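Local coordinates for protein periplasmic beta-glucosidase (PDB 6R5T) that probably hydrolyses terminal, non-reducing beta-D-glucosyl residues to release beta-D-glucose, as a periplasmic glycoside hydrolase of family 3, at residues E35-M38 against A39-A43; L112-A116 against D117-M121. The protein carries 1 engineered substitution. All blocks are in the same frame, centred on the assembly; numbering follows the deposited sequence.

Interaction 1 (E35-M38 against A39-A43); sequences EALM and ADIRA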
# COMPACT_ATOMS: atom_id res chain seq x y z
N GLU A 35 21.87 38.82 -11.10
CA GLU A 35 23.14 39.60 -11.06
C GLU A 35 24.06 38.97 -10.00
O GLU A 35 25.26 38.89 -10.25
CB GLU A 35 22.96 41.09 -10.74
CG GLU A 35 22.01 41.89 -11.64
CD GLU A 35 21.78 41.45 -13.08
OE1 GLU A 35 22.79 41.25 -13.81
OE2 GLU A 35 20.59 41.33 -13.49
N ALA A 36 23.52 38.55 -8.85
CA ALA A 36 24.30 37.89 -7.77
C ALA A 36 24.88 36.59 -8.32
O ALA A 36 26.05 36.29 -8.07
CB ALA A 36 23.44 37.64 -6.55
N LEU A 37 24.10 35.85 -9.10
CA LEU A 37 24.59 34.59 -9.67
C LEU A 37 25.74 34.86 -10.65
O LEU A 37 26.77 34.16 -10.61
CB LEU A 37 23.40 33.90 -10.34
CG LEU A 37 23.58 32.42 -10.59
CD1 LEU A 37 22.22 31.73 -10.83
CD2 LEU A 37 24.50 32.21 -11.77
N MET A 38 25.60 35.86 -11.50
CA MET A 38 26.66 36.22 -12.46
C MET A 38 27.94 36.59 -11.69
O MET A 38 29.02 36.16 -12.11
CB MET A 38 26.24 37.44 -13.29
CG MET A 38 24.88 37.37 -13.89
SD MET A 38 24.99 36.99 -15.61
CE MET A 38 25.52 35.31 -15.36
N ALA A 39 27.85 37.31 -10.59
CA ALA A 39 29.04 37.70 -9.79
C ALA A 39 29.66 36.44 -9.20
O ALA A 39 30.88 36.31 -9.19
CB ALA A 39 28.67 38.67 -8.70
N ASP A 40 28.82 35.49 -8.79
CA ASP A 40 29.35 34.23 -8.21
C ASP A 40 30.05 33.43 -9.29
O ASP A 40 31.08 32.80 -8.98
CB ASP A 40 28.26 33.42 -7.51
CG ASP A 40 27.94 33.89 -6.11
OD1 ASP A 40 28.56 34.87 -5.64
OD2 ASP A 40 27.05 33.28 -5.49
N ILE A 41 29.54 33.40 -10.51
CA ILE A 41 30.23 32.68 -11.61
C ILE A 41 31.60 33.33 -11.83
O ILE A 41 32.59 32.59 -11.96
CB ILE A 41 29.40 32.67 -12.90
CG1 ILE A 41 28.07 31.93 -12.71
CG2 ILE A 41 30.24 32.15 -14.05
CD1 ILE A 41 27.08 32.23 -13.83
N ARG A 42 31.67 34.65 -11.84
CA ARG A 42 32.95 35.36 -12.11
C ARG A 42 33.94 35.00 -11.01
O ARG A 42 35.13 35.00 -11.29
CB ARG A 42 32.73 36.87 -12.18
CG ARG A 42 31.95 37.35 -13.41
CD ARG A 42 32.00 38.89 -13.57
NE ARG A 42 31.28 39.61 -12.53
CZ ARG A 42 29.99 39.95 -12.59
NH1 ARG A 42 29.24 39.60 -13.62
NH2 ARG A 42 29.42 40.59 -11.59
N ALA A 43 33.47 34.71 -9.79
CA ALA A 43 34.29 34.40 -8.60
C ALA A 43 34.68 32.92 -8.54
O ALA A 43 35.35 32.54 -7.60
CB ALA A 43 33.50 34.81 -7.38
O HOH W 1 26.68 40.85 -11.65
O HOH W 2 27.05 37.41 -5.41
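Leu37 and Ile41, one helical turn apart, meet methyl to methyl: CD2 of Leu37 lies 3.3 Å from CD1 of Ile41, tighter than an ordinary van der Waals contact. With CG of Leu37 anti to the backbone N (chi1 -161°) and beside the carbonyl carbon, CD2 is the branch turned toward Ile41. Met38 joins from beside Ile41, the two chains pointing the same way; its chain is bent at both chi2 and chi3, and CE ends 3.8 Å from Ile41 CD1. Met61 and Gln64 of helix 55-65 pack on Met38 and Ile41, while Val28 touches Leu37. This is the inward side of helix 34-42, the crossover helix of the beta-alpha-beta unit that links strands 24-26 and 48-50 in the parallel sheet of the N-terminal, TIM-barrel-like domain. Four i to i+4 backbone bonds hold the turn, among them Ile41 N to Leu37 O at 2.9 Å. The other side is looser and wetter. There the Arg42 side chain, bent at chi3, folds back so that one guanidinium face lies over Met38 O and the CA of Ala39, while NH1 bonds to Gln64. One water lies in the guanidinium plane, accepting from Arg42 NH2 at 2.8 Å and donating to Glu35 O at 2.8 Å. A second water donates to both Ala36 O, at 3.1 Å, and Asp40 OD1, at 3.0 Å, so the carbonyls of Glu35 and Ala36 each accept a water as well as their helical N-H. The other carboxylate oxygen of Asp40, OD2, forms a salt bridge with Arg24.

Interaction 2 (L112-A116 against D117-M121); sequences LEASA and DGLDM
Ala114 O takes two backbone N-H groups from opposite faces of its carbonyl plane, Asp117 N at 3.0 Å and Leu119 N at 3.0 Å. Ser115 O meanwhile receives Gly118 N at 2.9 Å, with the donor well above the carbonyl plane. Next to these bonds, the CB of Ala114 lies 3.9 Å from CD1 of Leu119, and the CB of Leu119 lies 3.4 Å from Ala114 O. Leu119 O is buried without a conventional partner in the model; a CA-H...O contact from Ser115 CA, at 3.4 Å, approaches it. One layer out, the Ser115 hydroxyl bonds back to Ala111 O. The Asp117 carboxylate has partners on both oxygens: OD1 a salt bridge with Arg349, OD2 a salt bridge with Arg85 and a hydrogen bond with His84 NE2. Glu113 reaches Thr86, His351 and the backbone N of Arg85, and Tyr78 packs on Leu119. Gly118, with its positive phi of 101°, lets the chain leave helix 100-116 and turn toward strand 121-122 of the parallel sheet, through a Schellman motif.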
# COMPACT_ATOMS: atom_id res chain seq x y z
N LEU A 112 18.75 16.67 -29.49
CA LEU A 112 19.08 17.56 -30.65
C LEU A 112 18.55 18.96 -30.33
O LEU A 112 19.30 19.97 -30.43
CB LEU A 112 18.40 17.00 -31.91
CG LEU A 112 18.67 17.74 -33.21
CD1 LEU A 112 18.37 16.83 -34.41
CD2 LEU A 112 17.83 19.00 -33.29
N GLU A 113 17.28 19.08 -29.94
CA GLU A 113 16.68 20.39 -29.67
C GLU A 113 17.27 21.07 -28.42
O GLU A 113 17.45 22.28 -28.41
CB GLU A 113 15.17 20.31 -29.54
CG GLU A 113 14.45 19.95 -30.83
CD GLU A 113 12.96 20.04 -30.68
OE1 GLU A 113 12.46 20.15 -29.49
OE2 GLU A 113 12.27 20.02 -31.73
N ALA A 114 17.57 20.31 -27.36
CA ALA A 114 18.07 20.91 -26.12
C ALA A 114 19.51 21.42 -26.33
O ALA A 114 19.81 22.56 -25.95
CB ALA A 114 17.95 19.90 -24.99
N SER A 115 20.33 20.59 -26.96
CA SER A 115 21.75 20.93 -27.27
C SER A 115 21.75 22.08 -28.29
O SER A 115 22.62 22.99 -28.18
CB SER A 115 22.52 19.72 -27.72
OG SER A 115 21.99 19.18 -28.96
N ALA A 116 20.75 22.15 -29.17
CA ALA A 116 20.63 23.26 -30.16
C ALA A 116 20.41 24.58 -29.43
O ALA A 116 20.77 25.65 -29.99
CB ALA A 116 19.51 23.02 -31.16
N ASP A 117 19.86 24.55 -28.22
CA ASP A 117 19.64 25.75 -27.39
C ASP A 117 20.79 25.94 -26.38
O ASP A 117 20.69 26.92 -25.63
CB ASP A 117 18.29 25.69 -26.67
CG ASP A 117 17.11 25.85 -27.62
OD1 ASP A 117 17.30 26.40 -28.76
OD2 ASP A 117 15.98 25.48 -27.22
N GLY A 118 21.81 25.07 -26.39
CA GLY A 118 22.98 25.25 -25.52
C GLY A 118 22.98 24.39 -24.28
O GLY A 118 23.96 24.43 -23.51
N LEU A 119 21.94 23.58 -24.07
CA LEU A 119 21.97 22.67 -22.90
C LEU A 119 22.93 21.49 -23.07
O LEU A 119 23.04 20.91 -24.15
CB LEU A 119 20.54 22.16 -22.67
CG LEU A 119 19.61 23.25 -22.16
CD1 LEU A 119 18.15 22.85 -22.41
CD2 LEU A 119 19.87 23.60 -20.69
N ASP A 120 23.56 21.07 -21.96
CA ASP A 120 24.52 19.96 -21.93
C ASP A 120 23.93 18.71 -21.27
O ASP A 120 24.54 17.66 -21.39
CB ASP A 120 25.74 20.31 -21.09
CG ASP A 120 26.43 21.60 -21.47
OD1 ASP A 120 26.89 21.67 -22.64
OD2 ASP A 120 26.39 22.56 -20.67
N MET A 121 22.85 18.85 -20.50
CA MET A 121 22.40 17.76 -19.61
C MET A 121 20.88 17.83 -19.43
O MET A 121 20.31 18.91 -19.30
CB MET A 121 23.09 17.85 -18.25
CG MET A 121 22.56 16.80 -17.27
SD MET A 121 23.25 17.00 -15.59
CE MET A 121 24.91 16.45 -15.88

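In the fold
From the N terminus, the chain passes strand 24-26 and enters helix 34-42, where interaction 1 spans consecutive turns before the chain continues to strand 48-50. It then runs through helix 55-65 and strand 75-78 to helix 100-116, and interaction 2 closes the short turn leading into strand 121-122. The two contacts lie in series, neither nesting nor crossing. Their centres are 23 Å apart and their nearest atoms about 12 Å, without touching, both within the N-terminal family 3 domain. Interaction 1 belongs to the partly exposed outer helical layer, interaction 2 to a buried helix-to-strand junction; strands 48-50, 75-78 and 121-122 are successive neighbours in the same parallel sheet.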